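Metallo-beta-lactamase (Serratia marcescens, PDB 5B15) probably hydrolyses the lactam ring of beta-lactam antibiotics, carbapenems among them, with two zinc ions in its active site. Local coordinates at residues A[27-32]-A[210-215]; A[109-114]-A[149-154]; A[175-180]-A[250-255]. All blocks are in the same frame, centred on the assembly; numbering follows the deposited sequence. Where two conformers were deposited one is given.

Contact 1: A[27-32]-A[210-215]. With ZN (zinc ion), chain C; DQM ((2~{S},3~{R},4~{S})-2-[(2~{S},3~{R})-1,3-bis(oxidanyl)-1-oxidanylidene-butan-2-yl]-3-methyl-4-[(3~{S},5~{S})-5-[(sulfamoylamino)methyl]pyrrolidin-3-yl]sulfanyl-3,4-dihydro-2~{H}-pyrrole-5-carboxylic acid), chain N.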
loop_
_atom_site.group_PDB
_atom_site.type_symbol
_atom_site.label_atom_id
_atom_site.label_comp_id
_atom_site.label_asym_id
_atom_site.label_seq_id
_atom_site.Cartn_x
_atom_site.Cartn_y
_atom_site.Cartn_z
ATOM N N SER A 27 1.534 -5.900 3.743
ATOM C CA SER A 27 1.105 -4.827 4.639
ATOM C C SER A 27 -0.363 -4.462 4.492
ATOM O O SER A 27 -0.878 -4.333 3.369
ATOM C CB SER A 27 1.948 -3.592 4.417
ATOM O OG SER A 27 3.322 -3.857 4.731
ATOM N N ALA A 28 -0.981 -4.163 5.621
ATOM C CA ALA A 28 -2.223 -3.390 5.664
ATOM C C ALA A 28 -2.110 -2.538 6.887
ATOM O O ALA A 28 -1.563 -2.999 7.927
ATOM C CB ALA A 28 -3.459 -4.266 5.693
ATOM N N VAL A 29 -2.689 -1.344 6.863
ATOM C CA VAL A 29 -2.602 -0.446 7.995
ATOM C C VAL A 29 -3.966 0.088 8.365
ATOM O O VAL A 29 -4.744 0.447 7.501
ATOM C CB VAL A 29 -1.620 0.716 7.666
ATOM C CG1 VAL A 29 -1.836 1.966 8.531
ATOM C CG2 VAL A 29 -0.182 0.224 7.775
ATOM N N LEU A 30 -4.249 0.108 9.657
ATOM C CA LEU A 30 -5.435 0.791 10.202
ATOM C C LEU A 30 -4.979 2.111 10.812
ATOM O O LEU A 30 -4.108 2.143 11.701
ATOM C CB LEU A 30 -6.135 -0.085 11.226
ATOM C CG LEU A 30 -7.507 0.429 11.621
ATOM C CD1 LEU A 30 -8.521 0.152 10.538
ATOM C CD2 LEU A 30 -7.926 -0.097 12.967
ATOM N N LEU A 31 -5.541 3.204 10.302
ATOM C CA LEU A 31 -5.333 4.531 10.846
ATOM C C LEU A 31 -6.601 4.854 11.643
ATOM O O LEU A 31 -7.698 4.995 11.056
ATOM C CB LEU A 31 -5.141 5.514 9.708
ATOM C CG LEU A 31 -4.749 6.923 10.131
ATOM C CD1 LEU A 31 -3.433 6.986 10.904
ATOM C CD2 LEU A 31 -4.767 7.850 8.919
ATOM N N SER A 32 -6.511 4.883 12.978
ATOM C CA SER A 32 -7.690 4.923 13.830
ATOM C C SER A 32 -8.036 6.307 14.335
ATOM O O SER A 32 -7.181 7.180 14.474
ATOM C CB SER A 32 -7.500 3.985 15.008
ATOM O OG SER A 32 -6.375 4.335 15.787
ATOM N N ILE A 210 8.431 7.575 8.722
ATOM C CA ILE A 210 8.138 6.146 8.849
ATOM C C ILE A 210 7.566 5.689 7.540
ATOM O O ILE A 210 6.495 6.150 7.140
ATOM C CB ILE A 210 7.107 5.875 9.950
ATOM C CG1 ILE A 210 7.658 6.316 11.300
ATOM C CG2 ILE A 210 6.706 4.425 9.962
ATOM C CD1 ILE A 210 6.641 6.369 12.417
ATOM N N ALA A 211 8.265 4.768 6.880
ATOM C CA ALA A 211 7.717 4.158 5.662
ATOM C C ALA A 211 7.276 2.756 5.948
ATOM O O ALA A 211 7.989 1.951 6.576
ATOM C CB ALA A 211 8.733 4.143 4.566
ATOM N N ILE A 212 6.068 2.448 5.489
ATOM C CA ILE A 212 5.499 1.109 5.514
ATOM C C ILE A 212 5.306 0.701 4.067
ATOM O O ILE A 212 4.480 1.281 3.386
ATOM C CB ILE A 212 4.135 1.082 6.277
ATOM C CG1 ILE A 212 4.343 1.532 7.697
ATOM C CG2 ILE A 212 3.514 -0.287 6.195
ATOM C CD1 ILE A 212 3.202 2.238 8.331
ATOM N N ALA A 213 6.118 -0.240 3.588
ATOM C CA ALA A 213 6.057 -0.641 2.177
ATOM C C ALA A 213 4.992 -1.724 1.983
ATOM O O ALA A 213 4.799 -2.561 2.855
ATOM C CB ALA A 213 7.417 -1.164 1.767
ATOM N N ALA A 214 4.313 -1.699 0.854
ATOM C CA ALA A 214 3.241 -2.651 0.573
ATOM C C ALA A 214 3.685 -4.101 0.816
ATOM O O ALA A 214 2.945 -4.914 1.386
ATOM C CB ALA A 214 2.746 -2.447 -0.858
ATOM N N HIS A 215 4.892 -4.438 0.345
ATOM C CA HIS A 215 5.583 -5.653 0.819
ATOM C C HIS A 215 6.497 -5.243 1.967
ATOM O O HIS A 215 7.434 -4.483 1.769
ATOM C CB HIS A 215 6.416 -6.276 -0.317
ATOM C CG HIS A 215 5.585 -6.917 -1.371
ATOM N ND1 HIS A 215 5.174 -8.231 -1.313
ATOM C CD2 HIS A 215 4.993 -6.389 -2.471
ATOM C CE1 HIS A 215 4.375 -8.488 -2.332
ATOM N NE2 HIS A 215 4.220 -7.379 -3.030
HETATM ZN ZN ZN C . 2.879 -7.143 -4.675
HETATM O OAX DQM N . 3.600 -12.418 -7.970
HETATM C CAJ DQM N . 4.145 -11.738 -7.120
HETATM O OAD DQM N . 4.935 -12.305 -6.258
HETATM C CAX DQM N . 3.752 -10.288 -6.900
HETATM C CAT DQM N . 3.111 -9.736 -8.191
HETATM C CAA DQM N . 1.612 -10.071 -8.216
HETATM O OAI DQM N . 3.284 -8.316 -8.366
HETATM C CAY DQM N . 4.953 -9.549 -6.285
HETATM C CAU DQM N . 6.304 -9.417 -7.029
HETATM C CAB DQM N . 6.291 -9.846 -8.492
HETATM N NAN DQM N . 4.550 -8.173 -5.938
HETATM C CAS DQM N . 5.477 -7.364 -6.214
HETATM C CAR DQM N . 5.351 -5.956 -5.863
HETATM O OAE DQM N . 4.202 -5.520 -5.428
HETATM O OAH DQM N . 6.344 -5.204 -5.982
HETATM C CAZ DQM N . 6.707 -7.929 -6.877
HETATM S SAQ DQM N . 8.255 -7.628 -6.003
HETATM C CAW DQM N . 7.903 -7.957 -4.297
HETATM C CAM DQM N . 9.034 -7.360 -3.471
HETATM N NAO DQM N . 9.596 -8.463 -2.698
HETATM C CAV DQM N . 8.534 -9.483 -2.535
HETATM C CAK DQM N . 7.779 -9.425 -3.874
HETATM C CAL DQM N . 9.178 -10.821 -2.164
HETATM N NAP DQM N . 10.670 -10.807 -2.194
HETATM S SBA DQM N . 11.514 -10.332 -0.863
HETATM O OAF DQM N . 12.912 -10.738 -0.936
HETATM O OAG DQM N . 11.378 -8.894 -0.701
HETATM N NAC DQM N . 10.979 -11.163 0.418
HETATM O O HOH W 1 1.924 -7.024 -6.514
#
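Ser27 and Val29 of strand 29-31 and its approach face Ala213, Ala214 and Ile212 across the middle of the alpha-beta/beta-alpha sandwich of the metallo-beta-lactamase fold, where the seven-strand sheet holding 29-31 packs on the five-strand sheet that has 210-213 as one of its edge strands. At the end nearer the metals the contact is polar. Ser27 OG sits beside its own backbone N (chi1 -63°), which brings hydroxyl and amide to the same side of the residue and lets them grip two successive carbonyls. The hydroxyl donates to Ala213 O over 2.7 Å. The amide N of Ser27 reaches Ala214 O at 2.9 Å in a fairly straight bond (162° at the hydrogen). Both donors lie somewhat tilted from the carbonyl planes they approach. Two neighbouring peptide oxygens in a buried place are thus satisfied by one serine, and the turn leading out of strand 210-213 is held against the other sheet.

Farther from the metals the contact becomes apolar. Val29 and Ile212 meet at a slant, and Val29 CG2, anti to its carbonyl carbon, comes within 4.0 Å of Ile212 CD1. Ile212 CG2 lies against the same methyl and also lines Ser27 OG at 3.9 Å, linking the oily and polar halves. Phe172 and Thr18 close round this patch from adjoining strands.

The turn fixed by Ser27 leads directly to His215, which binds zinc with Asp76 and His77. The ring-opened carbapenem lies across one face of the imidazole, DQM CAW standing over the ring centre, while its NAN and OAE share the metal. His215 NE2, at the ring edge, meets the zinc at 2.1 Å.

Contact 2: A[109-114]-A[149-154]. With ZN (zinc ion), chain B; NA (sodium ion), chain E; DQM ((2~{S},3~{R},4~{S})-2-[(2~{S},3~{R})-1,3-bis(oxidanyl)-1-oxidanylidene-butan-2-yl]-3-methyl-4-[(3~{S},5~{S})-5-[(sulfamoylamino)methyl]pyrrolidin-3-yl]sulfanyl-3,4-dihydro-2~{H}-pyrrole-5-carboxylic acid), chain N.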
loop_
_atom_site.group_PDB
_atom_site.type_symbol
_atom_site.label_atom_id
_atom_site.label_comp_id
_atom_site.label_asym_id
_atom_site.label_seq_id
_atom_site.Cartn_x
_atom_site.Cartn_y
_atom_site.Cartn_z
ATOM N N LYS A 109 -4.513 -5.336 -20.185
ATOM C CA LYS A 109 -3.355 -5.615 -21.018
ATOM C C LYS A 109 -2.246 -4.575 -20.870
ATOM O O LYS A 109 -1.110 -4.853 -21.184
ATOM C CB LYS A 109 -3.802 -5.741 -22.487
ATOM C CG LYS A 109 -4.699 -4.626 -23.040
ATOM C CD LYS A 109 -4.352 -3.214 -22.600
ATOM C CE LYS A 109 -5.432 -2.589 -21.735
ATOM N NZ LYS A 109 -4.979 -1.365 -21.035
ATOM N N SER A 110 -2.522 -3.388 -20.371
ATOM C CA SER A 110 -1.478 -2.407 -20.230
ATOM C C SER A 110 -0.531 -2.781 -19.056
ATOM O O SER A 110 0.543 -2.203 -18.904
ATOM C CB SER A 110 -2.068 -1.018 -20.018
ATOM O OG SER A 110 -3.002 -1.055 -18.962
ATOM N N ASP A 111 -0.938 -3.721 -18.198
ATOM C CA ASP A 111 -0.093 -4.127 -17.044
ATOM C C ASP A 111 1.089 -4.959 -17.534
ATOM O O ASP A 111 0.885 -5.960 -18.178
ATOM C CB ASP A 111 -0.959 -4.904 -16.055
ATOM C CG ASP A 111 -0.264 -5.143 -14.692
ATOM O OD1 ASP A 111 0.846 -5.672 -14.648
ATOM O OD2 ASP A 111 -0.894 -4.816 -13.714
ATOM N N PRO A 112 2.349 -4.609 -17.161
ATOM C CA PRO A 112 3.496 -5.408 -17.557
ATOM C C PRO A 112 3.392 -6.879 -17.238
ATOM O O PRO A 112 4.009 -7.671 -17.913
ATOM C CB PRO A 112 4.652 -4.763 -16.788
ATOM C CG PRO A 112 4.226 -3.353 -16.627
ATOM C CD PRO A 112 2.742 -3.404 -16.444
ATOM N N GLN A 113 2.690 -7.230 -16.144
ATOM C CA GLN A 113 2.508 -8.600 -15.749
ATOM C C GLN A 113 1.301 -9.281 -16.417
ATOM O O GLN A 113 1.046 -10.433 -16.116
ATOM C CB GLN A 113 2.463 -8.738 -14.229
ATOM C CG GLN A 113 3.736 -8.314 -13.524
ATOM C CD GLN A 113 3.655 -8.599 -12.053
ATOM O OE1 GLN A 113 3.858 -9.750 -11.632
ATOM N NE2 GLN A 113 3.330 -7.593 -11.248
ATOM N N PHE A 114 0.626 -8.590 -17.349
ATOM C CA PHE A 114 -0.586 -9.163 -18.034
ATOM C C PHE A 114 -0.153 -10.397 -18.771
ATOM O O PHE A 114 0.828 -10.388 -19.529
ATOM C CB PHE A 114 -1.209 -8.166 -19.012
ATOM C CG PHE A 114 -2.468 -8.669 -19.706
ATOM C CD1 PHE A 114 -3.706 -8.611 -19.065
ATOM C CD2 PHE A 114 -2.420 -9.121 -21.014
ATOM C CE1 PHE A 114 -4.852 -9.070 -19.698
ATOM C CE2 PHE A 114 -3.562 -9.558 -21.661
ATOM C CZ PHE A 114 -4.784 -9.504 -21.013
ATOM N N GLY A 149 3.416 2.983 -12.496
ATOM C CA GLY A 149 4.530 2.303 -13.119
ATOM C C GLY A 149 4.411 0.803 -12.988
ATOM O O GLY A 149 4.349 0.084 -13.967
ATOM N N HIS A 150 4.263 0.348 -11.749
ATOM C CA HIS A 150 3.926 -1.034 -11.475
ATOM C C HIS A 150 2.450 -1.312 -11.883
ATOM O O HIS A 150 2.138 -2.390 -12.397
ATOM C CB HIS A 150 4.239 -1.324 -9.995
ATOM C CG HIS A 150 3.956 -2.730 -9.549
ATOM N ND1 HIS A 150 4.836 -3.777 -9.699
ATOM C CD2 HIS A 150 2.887 -3.246 -8.901
ATOM C CE1 HIS A 150 4.336 -4.864 -9.118
ATOM N NE2 HIS A 150 3.133 -4.576 -8.678
ATOM N N THR A 151 1.580 -0.310 -11.703
ATOM C CA THR A 151 0.244 -0.274 -12.319
ATOM C C THR A 151 0.009 1.192 -12.684
ATOM O O THR A 151 0.621 2.120 -12.119
ATOM C CB THR A 151 -0.867 -0.713 -11.360
ATOM O OG1 THR A 151 -0.991 0.211 -10.271
ATOM C CG2 THR A 151 -0.700 -2.156 -10.890
ATOM N N GLU A 152 -0.959 1.465 -13.555
ATOM C CA GLU A 152 -1.168 2.851 -13.966
ATOM C C GLU A 152 -1.835 3.702 -12.885
ATOM O O GLU A 152 -1.569 4.903 -12.749
ATOM C CB GLU A 152 -2.044 2.871 -15.229
ATOM C CG GLU A 152 -2.122 4.222 -15.893
ATOM C CD GLU A 152 -2.899 4.166 -17.192
ATOM O OE1 GLU A 152 -3.359 3.057 -17.566
ATOM O OE2 GLU A 152 -3.099 5.265 -17.790
ATOM N N GLY A 153 -2.622 3.061 -12.015
ATOM C CA GLY A 153 -3.361 3.781 -10.992
ATOM C C GLY A 153 -2.757 3.670 -9.595
ATOM O O GLY A 153 -3.428 3.975 -8.619
ATOM N N GLY A 154 -1.468 3.339 -9.530
ATOM C CA GLY A 154 -0.842 3.156 -8.193
ATOM C C GLY A 154 -0.864 4.455 -7.400
ATOM O O GLY A 154 -0.595 5.554 -7.938
HETATM ZN ZN ZN B . 1.603 -5.650 -7.673
HETATM NA NA NA E . -4.747 3.135 -6.208
HETATM O OAX DQM N . 3.600 -12.418 -7.970
HETATM C CAJ DQM N . 4.145 -11.738 -7.120
HETATM O OAD DQM N . 4.935 -12.305 -6.258
HETATM C CAX DQM N . 3.752 -10.288 -6.900
HETATM C CAT DQM N . 3.111 -9.736 -8.191
HETATM C CAA DQM N . 1.612 -10.071 -8.216
HETATM O OAI DQM N . 3.284 -8.316 -8.366
HETATM C CAY DQM N . 4.953 -9.549 -6.285
HETATM C CAU DQM N . 6.304 -9.417 -7.029
HETATM C CAB DQM N . 6.291 -9.846 -8.492
HETATM N NAN DQM N . 4.550 -8.173 -5.938
HETATM C CAS DQM N . 5.477 -7.364 -6.214
HETATM C CAR DQM N . 5.351 -5.956 -5.863
HETATM O OAE DQM N . 4.202 -5.520 -5.428
HETATM O OAH DQM N . 6.344 -5.204 -5.982
HETATM C CAZ DQM N . 6.707 -7.929 -6.877
HETATM S SAQ DQM N . 8.255 -7.628 -6.003
HETATM C CAW DQM N . 7.903 -7.957 -4.297
HETATM C CAM DQM N . 9.034 -7.360 -3.471
HETATM N NAO DQM N . 9.596 -8.463 -2.698
HETATM C CAV DQM N . 8.534 -9.483 -2.535
HETATM C CAK DQM N . 7.779 -9.425 -3.874
HETATM C CAL DQM N . 9.178 -10.821 -2.164
HETATM N NAP DQM N . 10.670 -10.807 -2.194
HETATM S SBA DQM N . 11.514 -10.332 -0.863
HETATM O OAF DQM N . 12.912 -10.738 -0.936
HETATM O OAG DQM N . 11.378 -8.894 -0.701
HETATM N NAC DQM N . 10.979 -11.163 0.418
HETATM O O HOH W 2 2.756 -5.027 -12.749
HETATM O O HOH W 1 1.924 -7.024 -6.514
HETATM O O HOH W 3 -5.490 0.511 -6.934
#
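The imidazole of His150 and the amide of Gln113 meet at a slant, their planes 57° apart, with Gln113 NE2 lying 3.6 Å from His150 CE1. Water 2 stands over the centre of one ring face, and the hydroxyl OAI of the bound carbapenem product lies at the ring edge, in plane. His72 and His74, the other protein ligands of this zinc, also pack against the imidazole. His150 NE2 binds the metal at 2.1 Å, while ND1 is hydrogen-bonded to Thr177 O, and the two bonds together fix the rotation of the ring.

Gln113 NE2 has two acceptors: it donates almost linearly to DQM OAI (3.0 Å, 170°) and also to water 2. That water donates in turn to Asp111 OD1 and, at 2.7 Å, to His150 O, bridging two segments that share no direct hydrogen bond.

Both segments are loops at the rim of the metallo-beta-lactamase active site, each with a type I beta turn, Asp111 to Phe114 and Thr151 to Gly154. Asp111 adds an Asx turn: OD1 uses its anti lone pair to accept from Gln113 N at 2.8 Å. With CG anti to the backbone N (chi1 -169°), the carboxylate extends toward the metal centre, and its OD2 takes a hydrogen bond from His74 NE2, a second-shell grip on a zinc ligand.

Thr151 lies alongside Asp111, its methyl CG2 3.9 Å from Asp111 OD2, whereas its hydroxyl is bonded to Asn98. Pro112 leans on the backbone oxygens of the other loop, CD toward His150 O and CG 4.3 Å from Gly149 O. Beyond them, Gly153 O joins Thr71 O and Ser70 O round a sodium ion.

Contact 3: A[175-180]-A[250-255]. With NA (sodium ion), chain G; DQM ((2~{S},3~{R},4~{S})-2-[(2~{S},3~{R})-1,3-bis(oxidanyl)-1-oxidanylidene-butan-2-yl]-3-methyl-4-[(3~{S},5~{S})-5-[(sulfamoylamino)methyl]pyrrolidin-3-yl]sulfanyl-3,4-dihydro-2~{H}-pyrrole-5-carboxylic acid), chain N; SO4 (sulfate ion), chain K.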
loop_
_atom_site.group_PDB
_atom_site.type_symbol
_atom_site.label_atom_id
_atom_site.label_comp_id
_atom_site.label_asym_id
_atom_site.label_seq_id
_atom_site.Cartn_x
_atom_site.Cartn_y
_atom_site.Cartn_z
ATOM N N SER A 175 4.165 -0.239 -4.355
ATOM C CA SER A 175 5.247 -0.880 -5.084
ATOM C C SER A 175 5.707 -0.045 -6.284
ATOM O O SER A 175 4.887 0.453 -7.036
ATOM C CB SER A 175 4.777 -2.253 -5.516
ATOM O OG SER A 175 4.366 -2.976 -4.366
ATOM N N LEU A 176 7.031 0.016 -6.476
ATOM C CA LEU A 176 7.683 0.746 -7.555
ATOM C C LEU A 176 8.457 -0.186 -8.485
ATOM O O LEU A 176 9.429 0.219 -9.082
ATOM C CB LEU A 176 8.642 1.780 -6.947
ATOM C CG LEU A 176 8.015 2.781 -5.994
ATOM C CD1 LEU A 176 9.018 3.766 -5.443
ATOM C CD2 LEU A 176 6.808 3.487 -6.570
ATOM N N THR A 177 8.074 -1.459 -8.501
ATOM C CA THR A 177 8.867 -2.497 -9.139
ATOM C C THR A 177 8.512 -2.786 -10.591
ATOM O O THR A 177 7.361 -3.029 -10.933
ATOM C CB THR A 177 8.739 -3.815 -8.357
ATOM O OG1 THR A 177 7.369 -4.220 -8.316
ATOM C CG2 THR A 177 9.282 -3.653 -6.954
ATOM N N ALA A 178 9.560 -2.844 -11.409
ATOM C CA ALA A 178 9.475 -3.203 -12.804
ATOM C C ALA A 178 9.561 -4.719 -12.936
ATOM O O ALA A 178 10.655 -5.299 -12.880
ATOM C CB ALA A 178 10.598 -2.524 -13.567
ATOM N N VAL A 179 8.411 -5.367 -12.993
ATOM C CA VAL A 179 8.306 -6.804 -13.163
ATOM C C VAL A 179 7.381 -7.083 -14.303
ATOM O O VAL A 179 6.415 -6.371 -14.517
ATOM C CB VAL A 179 7.797 -7.479 -11.907
ATOM C CG1 VAL A 179 8.846 -7.490 -10.848
ATOM C CG2 VAL A 179 6.592 -6.840 -11.352
ATOM N N SER A 180 7.626 -8.160 -15.028
ATOM C CA SER A 180 6.731 -8.445 -16.138
ATOM C C SER A 180 6.569 -9.897 -16.409
ATOM O O SER A 180 7.402 -10.703 -15.993
ATOM C CB SER A 180 7.235 -7.747 -17.376
ATOM O OG SER A 180 8.417 -8.389 -17.843
ATOM N N ARG A 250 14.531 2.285 -8.834
ATOM C CA ARG A 250 15.368 2.733 -9.932
ATOM C C ARG A 250 16.390 1.681 -10.338
ATOM O O ARG A 250 16.565 1.418 -11.515
ATOM C CB ARG A 250 16.028 4.068 -9.596
ATOM C CG ARG A 250 16.829 4.677 -10.736
ATOM C CD ARG A 250 17.366 6.043 -10.359
ATOM N NE ARG A 250 16.315 7.053 -10.261
ATOM C CZ ARG A 250 15.982 7.748 -9.174
ATOM N NH1 ARG A 250 16.533 7.506 -7.994
ATOM N NH2 ARG A 250 15.030 8.661 -9.254
ATOM N N LYS A 251 17.001 1.044 -9.343
ATOM C CA LYS A 251 18.005 -0.005 -9.670
ATOM C C LYS A 251 17.355 -1.193 -10.392
ATOM O O LYS A 251 17.924 -1.755 -11.329
ATOM C CB LYS A 251 18.732 -0.459 -8.400
ATOM C CG LYS A 251 19.629 -1.674 -8.608
ATOM C CD LYS A 251 20.492 -2.018 -7.393
ATOM C CE LYS A 251 21.446 -0.912 -7.008
ATOM N NZ LYS A 251 22.320 -0.477 -8.132
ATOM N N ARG A 252 16.180 -1.610 -9.947
ATOM C CA ARG A 252 15.519 -2.724 -10.593
ATOM C C ARG A 252 15.175 -2.387 -12.058
ATOM O O ARG A 252 15.399 -3.195 -12.966
ATOM C CB ARG A 252 14.263 -3.094 -9.819
ATOM C CG ARG A 252 13.507 -4.271 -10.379
ATOM C CD ARG A 252 12.481 -4.784 -9.394
ATOM N NE ARG A 252 11.901 -6.049 -9.865
ATOM C CZ ARG A 252 11.389 -6.988 -9.083
ATOM N NH1 ARG A 252 10.859 -8.072 -9.637
ATOM N NH2 ARG A 252 11.252 -6.779 -7.797
ATOM N N LEU A 253 14.702 -1.158 -12.301
ATOM C CA LEU A 253 14.373 -0.783 -13.669
ATOM C C LEU A 253 15.647 -0.696 -14.529
ATOM O O LEU A 253 15.684 -1.157 -15.669
ATOM C CB LEU A 253 13.606 0.538 -13.664
ATOM C CG LEU A 253 13.322 1.067 -15.077
ATOM C CD1 LEU A 253 12.463 0.113 -15.885
ATOM C CD2 LEU A 253 12.675 2.440 -14.987
ATOM N N GLU A 254 16.682 -0.043 -14.004
ATOM C CA GLU A 254 17.914 0.090 -14.780
ATOM C C GLU A 254 18.554 -1.248 -15.065
ATOM O O GLU A 254 19.039 -1.495 -16.165
ATOM C CB GLU A 254 18.910 1.014 -14.066
ATOM C CG GLU A 254 18.465 2.485 -14.101
ATOM C CD GLU A 254 18.154 3.039 -15.506
ATOM O OE1 GLU A 254 18.866 2.707 -16.461
ATOM O OE2 GLU A 254 17.145 3.754 -15.690
ATOM N N THR A 255 18.558 -2.143 -14.084
ATOM C CA THR A 255 19.055 -3.528 -14.325
ATOM C C THR A 255 18.268 -4.141 -15.483
ATOM O O THR A 255 18.817 -4.809 -16.355
ATOM C CB THR A 255 18.947 -4.384 -13.043
ATOM O OG1 THR A 255 19.858 -3.890 -12.056
ATOM C CG2 THR A 255 19.293 -5.812 -13.317
HETATM NA NA NA G . 5.486 -4.238 -13.201
HETATM O OAX DQM N . 3.600 -12.418 -7.970
HETATM C CAJ DQM N . 4.145 -11.738 -7.120
HETATM O OAD DQM N . 4.935 -12.305 -6.258
HETATM C CAX DQM N . 3.752 -10.288 -6.900
HETATM C CAT DQM N . 3.111 -9.736 -8.191
HETATM C CAA DQM N . 1.612 -10.071 -8.216
HETATM O OAI DQM N . 3.284 -8.316 -8.366
HETATM C CAY DQM N . 4.953 -9.549 -6.285
HETATM C CAU DQM N . 6.304 -9.417 -7.029
HETATM C CAB DQM N . 6.291 -9.846 -8.492
HETATM N NAN DQM N . 4.550 -8.173 -5.938
HETATM C CAS DQM N . 5.477 -7.364 -6.214
HETATM C CAR DQM N . 5.351 -5.956 -5.863
HETATM O OAE DQM N . 4.202 -5.520 -5.428
HETATM O OAH DQM N . 6.344 -5.204 -5.982
HETATM C CAZ DQM N . 6.707 -7.929 -6.877
HETATM S SAQ DQM N . 8.255 -7.628 -6.003
HETATM C CAW DQM N . 7.903 -7.957 -4.297
HETATM C CAM DQM N . 9.034 -7.360 -3.471
HETATM N NAO DQM N . 9.596 -8.463 -2.698
HETATM C CAV DQM N . 8.534 -9.483 -2.535
HETATM C CAK DQM N . 7.779 -9.425 -3.874
HETATM C CAL DQM N . 9.178 -10.821 -2.164
HETATM N NAP DQM N . 10.670 -10.807 -2.194
HETATM S SBA DQM N . 11.514 -10.332 -0.863
HETATM O OAF DQM N . 12.912 -10.738 -0.936
HETATM O OAG DQM N . 11.378 -8.894 -0.701
HETATM N NAC DQM N . 10.979 -11.163 0.418
HETATM S S SO4 K . 13.719 -5.307 -5.549
HETATM O O1 SO4 K . 14.707 -4.910 -6.533
HETATM O O2 SO4 K . 12.355 -4.822 -5.928
HETATM O O3 SO4 K . 13.681 -6.776 -5.518
HETATM O O4 SO4 K . 14.068 -4.732 -4.237
HETATM O O HOH W 4 6.392 -1.952 -14.096
HETATM O O HOH W 2 2.756 -5.027 -12.749
#
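Arg252 stretches from helix 241-259 across the active-site loop 175-180, yet its one hydrogen bond to that loop is weak: NE reaches Ala178 O at 3.3 Å, bent to 137°. The chain leaves with CG anti to the backbone N (chi1 -178°) and stays extended to NE, carrying the guanidinium over Thr177, whose CB lies on one face of this flat group. The modelled approach of Val179 CG1 to NH1 is too close to interpret. At the guanidinium edge, near its plane, a sulfate accepts a firmer bond from NH2 to O2 (2.9 Å).

One residue on along the helix, the packing is apolar: Ala178 CB rests 4.0 Å from Leu253 CD1, with Phe200 and Leu196 of helix 190-205 beside them.

The loop itself holds the product of this metallo-beta-lactamase. Thr177 OG1 donates to DQM OAH at 2.7 Å and, in the conformer given, Ser175 OG donates to OAE at 2.8 Å, so that both oxygens of the carboxylate that also meets zinc are then held by hydroxyls. Val179 O binds a sodium ion at 2.7 Å.

The sulfate probably comes from the crystallisation liquor, but its place suggests that Arg252 makes this side of the pocket electropositive, which would probably attract anionic groups.

Contact 1 lies deepest, joining the two sheets of the sandwich by buried serine-to-carbonyl bonds and methyl packing. Contacts 2 and 3 sit farther out, where loops meet a loop or a C-terminal helix; waters and sodium ions enter there, and contact 3 reaches the protein surface through its arginine. All three touch the same bound product: contacts 1 and 2 supply ligands to different zinc ions, bridged by water 1, whereas contact 3 holds the carboxylate without binding zinc. Contacts 2 and 3 are directly coupled through His150 and Thr177 and share water 2. Contact 1 meets contact 3 only by packing round Ser175, and does not touch contact 2.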